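Local structure of putative exported protein (Bacteroides fragilis NCTC 9343, 3IEE) at residues Lys44-Val49 / Glu106-Phe111; Asp112-Tyr117 / Lys128-Asn133; Ser184-Tyr189 / Met260-Phe265; Glu206-Leu211 / Thr239-Val244. The protein is of unknown function but is probably exported as a lipoprotein, and is folded as an all-helical chain without strands. One frame throughout, in Å; residues are numbered along the deposited sequence.

Contact 1 of 4, residues Lys44-Val49 / Glu106-Phe111; sequences KDVNAV and EFYANF. With EDO (1,2-ethanediol), chain C.
Val49 is the apolar hub of this contact, both of its methyls reaching rings on Glu106-Phe111. With CG1 anti to the backbone N (chi1 170°), that methyl lies between two phenylalanines, 3.6 Å from Phe107 CE2 and 3.8 Å from Phe111 CD1, while CG2 approaches Tyr108 CE1 more loosely at 4.2 Å. One turn earlier, Val46 CG1 meets the far end of the Phe107 ring, 3.8 Å from CZ.

Two of the rings also pack on each other within their own helix. Phe107 CD2 stands 3.8 Å above the plane of the Tyr108 ring, over its centre, and Tyr108 CD2 in turn lies at the edge of Phe107.

No polar bond joins the two segments. Asn47 OD1 accepts a hydrogen bond from O1 of a 1,2-ethanediol (3.0 Å), probably from the crystallisation liquor; Ser137 O also holds this molecule. Asn47 ND2 bonds to Ala190 O instead.

The segment axes lie 12.3 Å apart and diverge by 28°, too far for the backbones of helices 43-56 and 87-119 to meet here, and large aromatic side chains bridge the gap: apolar packing between roughly parallel helices of an all-helical bundle.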
loop_
_atom_site.group_PDB
_atom_site.type_symbol
_atom_site.label_atom_id
_atom_site.label_comp_id
_atom_site.label_asym_id
_atom_site.label_seq_id
_atom_site.Cartn_x
_atom_site.Cartn_y
_atom_site.Cartn_z
ATOM N N LYS A 44 -2.718 8.510 5.730
ATOM C CA LYS A 44 -2.784 9.885 6.253
ATOM C C LYS A 44 -3.933 10.115 7.272
ATOM O O LYS A 44 -3.760 10.910 8.220
ATOM C CB LYS A 44 -2.778 10.913 5.107
ATOM C CG LYS A 44 -1.324 11.243 4.647
ATOM C CD LYS A 44 -1.297 12.131 3.385
ATOM C CE LYS A 44 -1.132 13.591 3.668
ATOM N NZ LYS A 44 -1.037 14.314 2.358
ATOM N N ASP A 45 -5.074 9.436 7.084
ATOM C CA ASP A 45 -6.199 9.488 8.021
ATOM C C ASP A 45 -5.815 8.832 9.337
ATOM O O ASP A 45 -6.094 9.370 10.422
ATOM C CB ASP A 45 -7.462 8.836 7.472
ATOM C CG ASP A 45 -8.118 9.652 6.340
ATOM O OD1 ASP A 45 -7.574 10.704 5.980
ATOM O OD2 ASP A 45 -9.177 9.227 5.822
ATOM N N VAL A 46 -5.148 7.678 9.257
ATOM C CA VAL A 46 -4.683 7.040 10.469
ATOM C C VAL A 46 -3.680 7.928 11.231
ATOM O O VAL A 46 -3.793 8.073 12.452
ATOM C CB VAL A 46 -4.090 5.649 10.166
ATOM C CG1 VAL A 46 -3.493 5.005 11.446
ATOM C CG2 VAL A 46 -5.171 4.727 9.518
ATOM N N ASN A 47 -2.716 8.525 10.514
ATOM C CA ASN A 47 -1.775 9.517 11.065
ATOM C C ASN A 47 -2.502 10.682 11.782
ATOM O O ASN A 47 -2.089 11.124 12.880
ATOM C CB ASN A 47 -0.917 10.135 9.951
ATOM C CG ASN A 47 0.127 9.172 9.369
ATOM O OD1 ASN A 47 0.342 8.092 9.906
ATOM N ND2 ASN A 47 0.776 9.583 8.272
ATOM N N ALA A 48 -3.558 11.166 11.115
ATOM C CA ALA A 48 -4.420 12.232 11.632
ATOM C C ALA A 48 -5.130 11.848 12.931
ATOM O O ALA A 48 -5.244 12.697 13.858
ATOM C CB ALA A 48 -5.451 12.677 10.556
ATOM N N VAL A 49 -5.621 10.606 13.021
ATOM C CA VAL A 49 -6.255 10.117 14.236
ATOM C C VAL A 49 -5.216 10.107 15.372
ATOM O O VAL A 49 -5.485 10.608 16.458
ATOM C CB VAL A 49 -6.954 8.739 14.029
ATOM C CG1 VAL A 49 -7.377 8.142 15.333
ATOM C CG2 VAL A 49 -8.155 8.868 13.046
ATOM N N GLU A 106 -10.791 -2.373 16.475
ATOM C CA GLU A 106 -10.205 -2.080 17.782
ATOM C C GLU A 106 -9.633 -0.658 17.812
ATOM O O GLU A 106 -9.838 0.102 18.757
ATOM C CB GLU A 106 -9.072 -3.056 18.063
ATOM C CG GLU A 106 -9.513 -4.465 18.389
ATOM C CD GLU A 106 -8.465 -5.167 19.231
ATOM O OE1 GLU A 106 -8.389 -4.846 20.454
ATOM O OE2 GLU A 106 -7.731 -6.007 18.662
ATOM N N PHE A 107 -8.901 -0.314 16.765
ATOM C CA PHE A 107 -8.250 0.984 16.678
ATOM C C PHE A 107 -9.285 2.082 16.845
ATOM O O PHE A 107 -9.094 3.043 17.609
ATOM C CB PHE A 107 -7.585 1.136 15.305
ATOM C CG PHE A 107 -6.879 2.463 15.098
ATOM C CD1 PHE A 107 -5.561 2.627 15.494
ATOM C CD2 PHE A 107 -7.508 3.514 14.423
ATOM C CE1 PHE A 107 -4.896 3.809 15.262
ATOM C CE2 PHE A 107 -6.832 4.722 14.207
ATOM C CZ PHE A 107 -5.519 4.858 14.630
ATOM N N TYR A 108 -10.378 1.963 16.113
ATOM C CA TYR A 108 -11.450 2.958 16.216
ATOM C C TYR A 108 -12.300 2.892 17.482
ATOM O O TYR A 108 -12.650 3.952 17.978
ATOM C CB TYR A 108 -12.339 2.971 14.968
ATOM C CG TYR A 108 -11.622 3.593 13.798
ATOM C CD1 TYR A 108 -11.463 4.973 13.707
ATOM C CD2 TYR A 108 -11.052 2.800 12.822
ATOM C CE1 TYR A 108 -10.767 5.547 12.631
ATOM C CE2 TYR A 108 -10.349 3.348 11.764
ATOM C CZ TYR A 108 -10.217 4.720 11.663
ATOM O OH TYR A 108 -9.498 5.207 10.569
ATOM N N ALA A 109 -12.589 1.696 18.013
ATOM C CA ALA A 109 -13.149 1.560 19.386
ATOM C C ALA A 109 -12.268 2.246 20.453
ATOM O O ALA A 109 -12.775 2.985 21.341
ATOM C CB ALA A 109 -13.357 0.088 19.740
ATOM N N ASN A 110 -10.966 1.992 20.376
ATOM C CA ASN A 110 -9.996 2.537 21.320
ATOM C C ASN A 110 -9.929 4.053 21.299
ATOM O O ASN A 110 -9.618 4.662 22.323
ATOM C CB ASN A 110 -8.581 2.005 21.050
ATOM C CG ASN A 110 -8.402 0.571 21.465
ATOM O OD1 ASN A 110 -9.241 -0.012 22.151
ATOM N ND2 ASN A 110 -7.291 -0.005 21.060
ATOM N N PHE A 111 -10.152 4.650 20.135
ATOM C CA PHE A 111 -10.174 6.119 20.014
ATOM C C PHE A 111 -11.263 6.720 20.893
ATOM O O PHE A 111 -11.017 7.670 21.624
ATOM C CB PHE A 111 -10.368 6.512 18.529
ATOM C CG PHE A 111 -10.479 7.992 18.299
ATOM C CD1 PHE A 111 -9.400 8.807 18.497
ATOM C CD2 PHE A 111 -11.665 8.555 17.865
ATOM C CE1 PHE A 111 -9.488 10.168 18.295
ATOM C CE2 PHE A 111 -11.762 9.929 17.633
ATOM C CZ PHE A 111 -10.658 10.728 17.843
HETATM C C1 EDO C . -0.702 4.524 9.087
HETATM O O1 EDO C . 0.475 5.307 8.772
HETATM C C2 EDO C . -0.317 3.069 9.366
HETATM O O2 EDO C . -1.482 2.264 9.628
#

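Contact 2 of 4, residues Asp112-Tyr117 / Lys128-Asn133; sequences DTYLSY and KLLDVN
Leu129 drives its CD2 methyl into a notch on the facing helix, where it lies 3.6 Å from Thr113 CB and equally close to the backbone N of Tyr114. This is the tight part of the contact: the methyl reaches past the side chains to the main chain, and the leucine runs across Thr113 at about a right angle. An off-staggered chi1 (-139°) accompanies this reach of CD2 into the notch. Beside it, the Tyr114 ring and Leu130 lie side by side and point the same way, with Tyr114 CE1 3.9 Å from Leu130 CB, while Leu129 CB sits at the edge of the same ring. Tyr114 is buried, and its hydroxyl is hydrogen-bonded to Met53 O of helix 43-56, which also packs on Leu130.

The two segments belong to consecutive helices, 87-119 and 123-162, that form an antiparallel helical hairpin; the segment axes come within 9.8 Å at 159°, near the turn.

Away from this notch the packing thins toward Thr113 and Tyr117, both partly exposed at the margin. Tyr117 brings the edge of its ring to Leu129, CE2 lying 3.9 Å from CD2, and its remaining neighbours include Asn125 and Ala126. Thr113 turns its hydroxyl back along its own helix, where it is hydrogen-bonded to Ala109 O.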
loop_
_atom_site.group_PDB
_atom_site.type_symbol
_atom_site.label_atom_id
_atom_site.label_comp_id
_atom_site.label_asym_id
_atom_site.label_seq_id
_atom_site.Cartn_x
_atom_site.Cartn_y
_atom_site.Cartn_z
ATOM N N ASP A 112 -12.467 6.147 20.839
ATOM C CA ASP A 112 -13.563 6.610 21.675
ATOM C C ASP A 112 -13.239 6.451 23.171
ATOM O O ASP A 112 -13.411 7.361 23.970
ATOM C CB ASP A 112 -14.839 5.824 21.338
ATOM C CG ASP A 112 -15.352 6.077 19.905
ATOM O OD1 ASP A 112 -14.928 7.036 19.238
ATOM O OD2 ASP A 112 -16.199 5.286 19.444
ATOM N N THR A 113 -12.744 5.285 23.546
ATOM C CA THR A 113 -12.388 5.024 24.940
ATOM C C THR A 113 -11.298 5.971 25.446
ATOM O O THR A 113 -11.320 6.419 26.603
ATOM C CB THR A 113 -11.943 3.561 25.114
ATOM O OG1 THR A 113 -12.911 2.722 24.472
ATOM C CG2 THR A 113 -11.847 3.200 26.640
ATOM N N TYR A 114 -10.348 6.272 24.575
ATOM C CA TYR A 114 -9.243 7.192 24.896
ATOM C C TYR A 114 -9.774 8.584 25.276
ATOM O O TYR A 114 -9.335 9.195 26.255
ATOM C CB TYR A 114 -8.328 7.315 23.676
ATOM C CG TYR A 114 -7.252 8.336 23.792
ATOM C CD1 TYR A 114 -6.082 8.051 24.451
ATOM C CD2 TYR A 114 -7.401 9.607 23.232
ATOM C CE1 TYR A 114 -5.054 8.986 24.539
ATOM C CE2 TYR A 114 -6.395 10.559 23.310
ATOM C CZ TYR A 114 -5.217 10.248 23.999
ATOM O OH TYR A 114 -4.192 11.158 24.120
ATOM N N LEU A 115 -10.736 9.059 24.491
ATOM C CA LEU A 115 -11.322 10.373 24.705
ATOM C C LEU A 115 -12.058 10.370 26.046
ATOM O O LEU A 115 -12.049 11.372 26.767
ATOM C CB LEU A 115 -12.256 10.731 23.546
ATOM C CG LEU A 115 -11.534 11.023 22.209
ATOM C CD1 LEU A 115 -12.513 11.336 21.114
ATOM C CD2 LEU A 115 -10.534 12.144 22.371
ATOM N N SER A 116 -12.672 9.246 26.400
ATOM C CA SER A 116 -13.389 9.167 27.677
ATOM C C SER A 116 -12.444 9.112 28.886
ATOM O O SER A 116 -12.740 9.707 29.931
ATOM C CB SER A 116 -14.356 7.998 27.672
ATOM O OG SER A 116 -15.214 8.090 26.541
ATOM N N TYR A 117 -11.319 8.415 28.762
ATOM C CA TYR A 117 -10.274 8.476 29.811
ATOM C C TYR A 117 -9.804 9.930 30.020
ATOM O O TYR A 117 -9.666 10.384 31.155
ATOM C CB TYR A 117 -9.051 7.619 29.449
ATOM C CG TYR A 117 -9.180 6.144 29.739
ATOM C CD1 TYR A 117 -9.777 5.703 30.915
ATOM C CD2 TYR A 117 -8.688 5.188 28.840
ATOM C CE1 TYR A 117 -9.907 4.361 31.188
ATOM C CE2 TYR A 117 -8.812 3.828 29.105
ATOM C CZ TYR A 117 -9.423 3.426 30.288
ATOM O OH TYR A 117 -9.557 2.096 30.603
ATOM N N LYS A 128 -1.668 4.735 27.812
ATOM C CA LYS A 128 -1.596 3.301 27.474
ATOM C C LYS A 128 -2.409 2.891 26.234
ATOM O O LYS A 128 -1.943 2.095 25.396
ATOM C CB LYS A 128 -2.015 2.450 28.680
ATOM C CG LYS A 128 -1.020 2.530 29.854
ATOM C CD LYS A 128 -1.613 2.057 31.199
ATOM C CE LYS A 128 -2.333 0.710 31.084
ATOM N NZ LYS A 128 -2.857 0.264 32.411
ATOM N N LEU A 129 -3.621 3.435 26.120
ATOM C CA LEU A 129 -4.469 3.235 24.941
ATOM C C LEU A 129 -3.900 3.928 23.686
ATOM O O LEU A 129 -4.051 3.405 22.579
ATOM C CB LEU A 129 -5.903 3.695 25.213
ATOM C CG LEU A 129 -7.046 2.842 24.681
ATOM C CD1 LEU A 129 -6.869 1.326 24.963
ATOM C CD2 LEU A 129 -8.345 3.340 25.235
ATOM N N LEU A 130 -3.193 5.042 23.857
ATOM C CA LEU A 130 -2.506 5.676 22.735
ATOM C C LEU A 130 -1.420 4.738 22.249
ATOM O O LEU A 130 -1.282 4.492 21.051
ATOM C CB LEU A 130 -1.920 7.047 23.122
ATOM C CG LEU A 130 -1.105 7.829 22.085
ATOM C CD1 LEU A 130 -1.816 7.910 20.740
ATOM C CD2 LEU A 130 -0.707 9.231 22.535
ATOM N N ASP A 131 -0.658 4.184 23.193
ATOM C CA ASP A 131 0.426 3.271 22.813
ATOM C C ASP A 131 -0.120 2.014 22.121
ATOM O O ASP A 131 0.460 1.541 21.156
ATOM C CB ASP A 131 1.305 2.912 24.013
ATOM C CG ASP A 131 2.193 4.068 24.478
ATOM O OD1 ASP A 131 2.496 4.989 23.691
ATOM O OD2 ASP A 131 2.608 4.040 25.668
ATOM N N VAL A 132 -1.232 1.497 22.595
ATOM C CA VAL A 132 -1.883 0.379 21.926
ATOM C C VAL A 132 -2.283 0.741 20.503
ATOM O O VAL A 132 -2.151 -0.063 19.575
ATOM C CB VAL A 132 -3.126 -0.038 22.676
ATOM C CG1 VAL A 132 -4.004 -0.909 21.867
ATOM C CG2 VAL A 132 -2.740 -0.746 24.019
ATOM N N ASN A 133 -2.777 1.953 20.297
ATOM C CA ASN A 133 -3.169 2.361 18.951
ATOM C C ASN A 133 -2.008 2.585 18.010
ATOM O O ASN A 133 -2.154 2.313 16.818
ATOM C CB ASN A 133 -4.122 3.578 18.971
ATOM C CG ASN A 133 -5.598 3.178 18.947
ATOM O OD1 ASN A 133 -5.967 2.062 19.304
ATOM N ND2 ASN A 133 -6.460 4.106 18.540
#

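Contact 3 of 4, residues Ser184-Tyr189 / Met260-Phe265; sequences SILNLY and MLTSAF
Thr262 OG1 is held within its own helix, by a hydrogen bond to Asp259 O and a weak one to Tyr258 O, while the CG2 methyl of the same side chain turns to Leu186 across the contact. The hydroxyl sits between the backbone N and the carbonyl carbon (chi1 61°), which leaves CG2 beside the N and 3.7 Å from Leu186 CD2.

Leu186 is the centre of the packing, its two methyls forking over the opposite helix. CD2 comes 3.5 Å from Leu261 CB and also approaches the backbone N of Thr262, so it lies against the helix surface itself. CD1 reaches the base of Phe265, 3.9 Å from both CB and CD2 of that residue. Leu261 also reaches Tyr189, one turn on from Leu186: its CD1 lies over one face of the ring, 4.1 Å above the plane and offset toward the rim, the two side chains crossing at about a right angle.

The segments run antiparallel, at 168° with axes 10.4 Å apart, and join helix 169-189 near its C-terminal end to helix 255-268, the last helix of the chain. Tyr189 is tied to the chain just before that last helix: its OH bonds to Ser254 N, and its ring meets that of Tyr253.

The polar groups of Thr262 and Tyr189 are satisfied by other residues, so what joins the two helices here is the close fit of leucine, methyl and ring carbons, a largely apolar, mostly buried seam without a hydrogen bond between the segments.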
loop_
_atom_site.group_PDB
_atom_site.type_symbol
_atom_site.label_atom_id
_atom_site.label_comp_id
_atom_site.label_asym_id
_atom_site.label_seq_id
_atom_site.Cartn_x
_atom_site.Cartn_y
_atom_site.Cartn_z
ATOM N N SER A 184 4.106 0.597 -2.553
ATOM C CA SER A 184 4.530 -0.051 -1.308
ATOM C C SER A 184 5.476 0.871 -0.517
ATOM O O SER A 184 5.439 0.982 0.730
ATOM C CB SER A 184 5.227 -1.375 -1.610
ATOM O OG SER A 184 5.422 -2.030 -0.401
ATOM N N ILE A 185 6.376 1.531 -1.257
ATOM C CA ILE A 185 7.313 2.458 -0.626
ATOM C C ILE A 185 6.563 3.655 -0.032
ATOM O O ILE A 185 6.825 4.094 1.124
ATOM C CB ILE A 185 8.382 2.951 -1.645
ATOM C CG1 ILE A 185 9.341 1.780 -2.004
ATOM C CG2 ILE A 185 9.079 4.247 -1.113
ATOM C CD1 ILE A 185 10.213 1.962 -3.261
ATOM N N LEU A 186 5.610 4.194 -0.793
ATOM C CA LEU A 186 4.742 5.296 -0.277
ATOM C C LEU A 186 4.020 4.900 1.027
ATOM O O LEU A 186 4.016 5.661 2.017
ATOM C CB LEU A 186 3.728 5.735 -1.326
ATOM C CG LEU A 186 4.311 6.447 -2.563
ATOM C CD1 LEU A 186 3.208 6.638 -3.587
ATOM C CD2 LEU A 186 4.996 7.744 -2.194
ATOM N N ASN A 187 3.427 3.726 1.019
ATOM C CA ASN A 187 2.687 3.217 2.194
ATOM C C ASN A 187 3.570 3.033 3.430
ATOM O O ASN A 187 3.120 3.262 4.576
ATOM C CB ASN A 187 1.928 1.896 1.882
ATOM C CG ASN A 187 0.870 2.052 0.784
ATOM O OD1 ASN A 187 0.460 3.157 0.442
ATOM N ND2 ASN A 187 0.476 0.929 0.206
ATOM N N LEU A 188 4.832 2.613 3.238
ATOM C CA LEU A 188 5.803 2.563 4.357
ATOM C C LEU A 188 6.193 3.949 4.806
ATOM O O LEU A 188 6.251 4.237 6.014
ATOM C CB LEU A 188 7.085 1.778 4.009
ATOM C CG LEU A 188 7.043 0.263 3.786
ATOM C CD1 LEU A 188 8.258 -0.185 2.922
ATOM C CD2 LEU A 188 6.958 -0.542 5.095
ATOM N N TYR A 189 6.488 4.820 3.838
ATOM C CA TYR A 189 6.935 6.179 4.153
ATOM C C TYR A 189 5.863 6.913 4.998
ATOM O O TYR A 189 6.184 7.715 5.854
ATOM C CB TYR A 189 7.339 6.980 2.903
ATOM C CG TYR A 189 7.835 8.339 3.324
ATOM C CD1 TYR A 189 9.072 8.491 3.973
ATOM C CD2 TYR A 189 7.030 9.462 3.226
ATOM C CE1 TYR A 189 9.486 9.746 4.443
ATOM C CE2 TYR A 189 7.431 10.679 3.712
ATOM C CZ TYR A 189 8.649 10.833 4.313
ATOM O OH TYR A 189 9.059 12.066 4.811
HETATM N N MSE A 260 5.470 15.072 -2.049
HETATM C CA MSE A 260 6.441 15.146 -3.140
HETATM C C MSE A 260 6.567 13.764 -3.794
HETATM O O MSE A 260 6.537 13.625 -5.032
HETATM C CB MSE A 260 7.817 15.579 -2.651
HETATM C CG MSE A 260 8.808 15.757 -3.749
HETATM SE SE MSE A 260 10.536 16.288 -2.963
HETATM C CE MSE A 260 10.906 14.689 -1.883
ATOM N N LEU A 261 6.722 12.748 -2.948
ATOM C CA LEU A 261 6.908 11.383 -3.456
ATOM C C LEU A 261 5.642 10.880 -4.182
ATOM O O LEU A 261 5.759 10.245 -5.244
ATOM C CB LEU A 261 7.286 10.435 -2.328
ATOM C CG LEU A 261 8.673 10.665 -1.707
ATOM C CD1 LEU A 261 8.915 9.749 -0.505
ATOM C CD2 LEU A 261 9.805 10.490 -2.723
ATOM N N THR A 262 4.460 11.131 -3.595
ATOM C CA THR A 262 3.216 10.582 -4.161
ATOM C C THR A 262 3.031 11.295 -5.472
ATOM O O THR A 262 2.674 10.706 -6.473
ATOM C CB THR A 262 1.993 10.793 -3.260
ATOM O OG1 THR A 262 1.785 12.186 -3.076
ATOM C CG2 THR A 262 2.134 10.107 -1.917
ATOM N N SER A 263 3.348 12.589 -5.507
ATOM C CA SER A 263 3.271 13.326 -6.766
ATOM C C SER A 263 4.228 12.813 -7.848
ATOM O O SER A 263 3.865 12.786 -9.035
ATOM C CB SER A 263 3.468 14.825 -6.521
ATOM O OG SER A 263 2.417 15.285 -5.660
ATOM N N ALA A 264 5.415 12.383 -7.434
ATOM C CA ALA A 264 6.409 11.814 -8.353
ATOM C C ALA A 264 5.851 10.495 -8.933
ATOM O O ALA A 264 5.905 10.238 -10.150
ATOM C CB ALA A 264 7.737 11.615 -7.647
ATOM N N PHE A 265 5.215 9.727 -8.066
ATOM C CA PHE A 265 4.556 8.489 -8.464
ATOM C C PHE A 265 3.425 8.757 -9.465
ATOM O O PHE A 265 3.378 8.175 -10.559
ATOM C CB PHE A 265 4.049 7.770 -7.213
ATOM C CG PHE A 265 3.098 6.682 -7.504
ATOM C CD1 PHE A 265 3.531 5.529 -8.155
ATOM C CD2 PHE A 265 1.737 6.820 -7.208
ATOM C CE1 PHE A 265 2.660 4.507 -8.458
ATOM C CE2 PHE A 265 0.830 5.760 -7.504
ATOM C CZ PHE A 265 1.298 4.626 -8.151
#

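Contact 4 of 4, residues Glu206-Leu211 / Thr239-Val244; sequences ELTKQL and TFIKQV
A chi1 of -174° swings Leu207 CG away from the backbone N, and one of -68° puts Ile241 CG1 beside its own N; the two side chains then meet between the helices. The segments form part of an antiparallel helical hairpin, helix 197-215 followed by helix 224-247, with segment axes 10.7 Å apart at 159°.

Leu207 CD2 is shared by two neighbours on the facing helix. It lies 3.7 Å from Ile241 CG1 and 3.8 Å from Phe240 CD1; the leucine passes Ile241 at a slant but crosses Phe240 at about a right angle. Within the same helix Val244 CG2 stands 3.6 Å above one face of the Phe240 ring, offset toward the rim. Met182 of helix 169-189 touches both Leu207 and Phe240, so this end of the contact faces a third helix, and Leu261 of helix 255-268 packs on Val244.

On the other flank lies Thr208, which is partly exposed. Its OG1 is hydrogen-bonded to Val204 O, one turn back in the same helix, and thus needs no acceptor across the contact; toward Ile241 it offers van der Waals contact alone, 3.8 Å from CD1. Val204 also packs on Ile241 through its side chain. One turn beyond Leu207, Leu211, which also leans on Leu234 and Glu238, completes the grip on the isoleucine, placing its CD2 methyl 3.7 Å from Ile241 CD1.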
loop_
_atom_site.group_PDB
_atom_site.type_symbol
_atom_site.label_atom_id
_atom_site.label_comp_id
_atom_site.label_asym_id
_atom_site.label_seq_id
_atom_site.Cartn_x
_atom_site.Cartn_y
_atom_site.Cartn_z
ATOM N N GLU A 206 14.816 -3.091 -4.183
ATOM C CA GLU A 206 13.990 -3.929 -5.087
ATOM C C GLU A 206 13.599 -3.134 -6.313
ATOM O O GLU A 206 13.670 -3.638 -7.454
ATOM C CB GLU A 206 12.716 -4.408 -4.418
ATOM C CG GLU A 206 12.931 -5.429 -3.328
ATOM C CD GLU A 206 11.634 -5.790 -2.599
ATOM O OE1 GLU A 206 10.506 -5.466 -3.097
ATOM O OE2 GLU A 206 11.773 -6.392 -1.496
ATOM N N LEU A 207 13.146 -1.908 -6.075
ATOM C CA LEU A 207 12.752 -1.032 -7.180
ATOM C C LEU A 207 13.925 -0.828 -8.139
ATOM O O LEU A 207 13.770 -0.836 -9.370
ATOM C CB LEU A 207 12.185 0.270 -6.650
ATOM C CG LEU A 207 11.598 1.218 -7.723
ATOM C CD1 LEU A 207 10.560 0.573 -8.646
ATOM C CD2 LEU A 207 11.042 2.456 -7.023
ATOM N N THR A 208 15.099 -0.609 -7.565
ATOM C CA THR A 208 16.310 -0.440 -8.382
ATOM C C THR A 208 16.609 -1.682 -9.258
ATOM O O THR A 208 16.896 -1.544 -10.434
ATOM C CB THR A 208 17.485 -0.068 -7.505
ATOM O OG1 THR A 208 17.229 1.193 -6.852
ATOM C CG2 THR A 208 18.779 0.023 -8.339
ATOM N N LYS A 209 16.521 -2.890 -8.667
ATOM C CA LYS A 209 16.660 -4.119 -9.428
ATOM C C LYS A 209 15.625 -4.215 -10.541
ATOM O O LYS A 209 15.961 -4.625 -11.666
ATOM C CB LYS A 209 16.538 -5.350 -8.525
ATOM C CG LYS A 209 17.715 -5.548 -7.622
ATOM C CD LYS A 209 17.426 -6.677 -6.575
ATOM C CE LYS A 209 17.925 -6.318 -5.115
ATOM N NZ LYS A 209 16.850 -6.416 -3.993
ATOM N N GLN A 210 14.363 -3.843 -10.249
ATOM C CA GLN A 210 13.327 -3.846 -11.282
ATOM C C GLN A 210 13.692 -2.873 -12.414
ATOM O O GLN A 210 13.525 -3.151 -13.620
ATOM C CB GLN A 210 11.948 -3.512 -10.652
ATOM C CG GLN A 210 11.497 -4.637 -9.713
ATOM C CD GLN A 210 10.461 -4.259 -8.726
ATOM O OE1 GLN A 210 9.862 -3.182 -8.776
ATOM N NE2 GLN A 210 10.276 -5.151 -7.754
ATOM N N LEU A 211 14.168 -1.689 -12.035
ATOM C CA LEU A 211 14.522 -0.674 -13.031
ATOM C C LEU A 211 15.702 -1.151 -13.897
ATOM O O LEU A 211 15.653 -1.015 -15.111
ATOM C CB LEU A 211 14.818 0.666 -12.377
ATOM C CG LEU A 211 15.243 1.792 -13.292
ATOM C CD1 LEU A 211 14.223 2.004 -14.395
ATOM C CD2 LEU A 211 15.460 3.089 -12.460
ATOM N N THR A 239 13.903 9.085 -11.098
ATOM C CA THR A 239 13.710 10.303 -10.294
ATOM C C THR A 239 13.118 9.994 -8.924
ATOM O O THR A 239 13.520 10.557 -7.890
ATOM C CB THR A 239 12.790 11.266 -11.071
ATOM O OG1 THR A 239 13.489 11.632 -12.267
ATOM C CG2 THR A 239 12.402 12.520 -10.269
ATOM N N PHE A 240 12.150 9.100 -8.924
ATOM C CA PHE A 240 11.491 8.684 -7.682
ATOM C C PHE A 240 12.485 8.009 -6.716
ATOM O O PHE A 240 12.541 8.332 -5.528
ATOM C CB PHE A 240 10.344 7.752 -8.015
ATOM C CG PHE A 240 9.621 7.234 -6.817
ATOM C CD1 PHE A 240 9.984 6.024 -6.196
ATOM C CD2 PHE A 240 8.531 7.908 -6.342
ATOM C CE1 PHE A 240 9.248 5.524 -5.078
ATOM C CE2 PHE A 240 7.823 7.431 -5.257
ATOM C CZ PHE A 240 8.157 6.252 -4.642
ATOM N N ILE A 241 13.278 7.084 -7.247
ATOM C CA ILE A 241 14.289 6.406 -6.440
ATOM C C ILE A 241 15.223 7.420 -5.790
ATOM O O ILE A 241 15.526 7.343 -4.587
ATOM C CB ILE A 241 15.091 5.401 -7.276
ATOM C CG1 ILE A 241 14.230 4.201 -7.729
ATOM C CG2 ILE A 241 16.418 4.938 -6.534
ATOM C CD1 ILE A 241 14.920 3.412 -8.815
ATOM N N LYS A 242 15.673 8.382 -6.573
ATOM C CA LYS A 242 16.607 9.398 -6.080
ATOM C C LYS A 242 15.938 10.289 -4.992
ATOM O O LYS A 242 16.582 10.651 -3.993
ATOM C CB LYS A 242 17.185 10.210 -7.237
ATOM C CG LYS A 242 18.156 9.366 -8.071
ATOM C CD LYS A 242 18.970 10.101 -9.188
ATOM C CE LYS A 242 18.149 10.455 -10.415
ATOM N NZ LYS A 242 18.985 10.768 -11.644
ATOM N N GLN A 243 14.679 10.632 -5.192
ATOM C CA GLN A 243 13.931 11.425 -4.201
ATOM C C GLN A 243 13.768 10.631 -2.893
ATOM O O GLN A 243 13.894 11.190 -1.812
ATOM C CB GLN A 243 12.562 11.809 -4.748
ATOM C CG GLN A 243 12.563 12.893 -5.829
ATOM C CD GLN A 243 11.125 13.424 -6.085
ATOM O OE1 GLN A 243 10.113 12.808 -5.682
ATOM N NE2 GLN A 243 11.040 14.580 -6.712
ATOM N N VAL A 244 13.483 9.332 -2.984
ATOM C CA VAL A 244 13.270 8.539 -1.771
ATOM C C VAL A 244 14.595 8.489 -1.025
ATOM O O VAL A 244 14.612 8.656 0.186
ATOM C CB VAL A 244 12.761 7.116 -2.024
ATOM C CG1 VAL A 244 12.741 6.278 -0.671
ATOM C CG2 VAL A 244 11.382 7.132 -2.714
#

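Contacts 1, 3 and 4 are buried, whereas contact 2 is a surface contact whose centre lies about 26 Å from the centre of the chain. Contacts 1 and 2 share helix 87-119 and are joined by Asn133, whose amide is probably hydrogen-bonded to both Phe107 O and Asn110 ND2, a polar clamp between apolar patches. Contacts 3 and 4 instead adjoin through packing, Leu261 and Ala264 both lying against Gln243, and together they gather four C-terminal helices. None of the four has a hydrogen bond between its segments. Contact 1 spans its wide, roughly parallel gap with aromatic rings; the three antiparallel contacts sit closer and rely chiefly on branched aliphatic methyls.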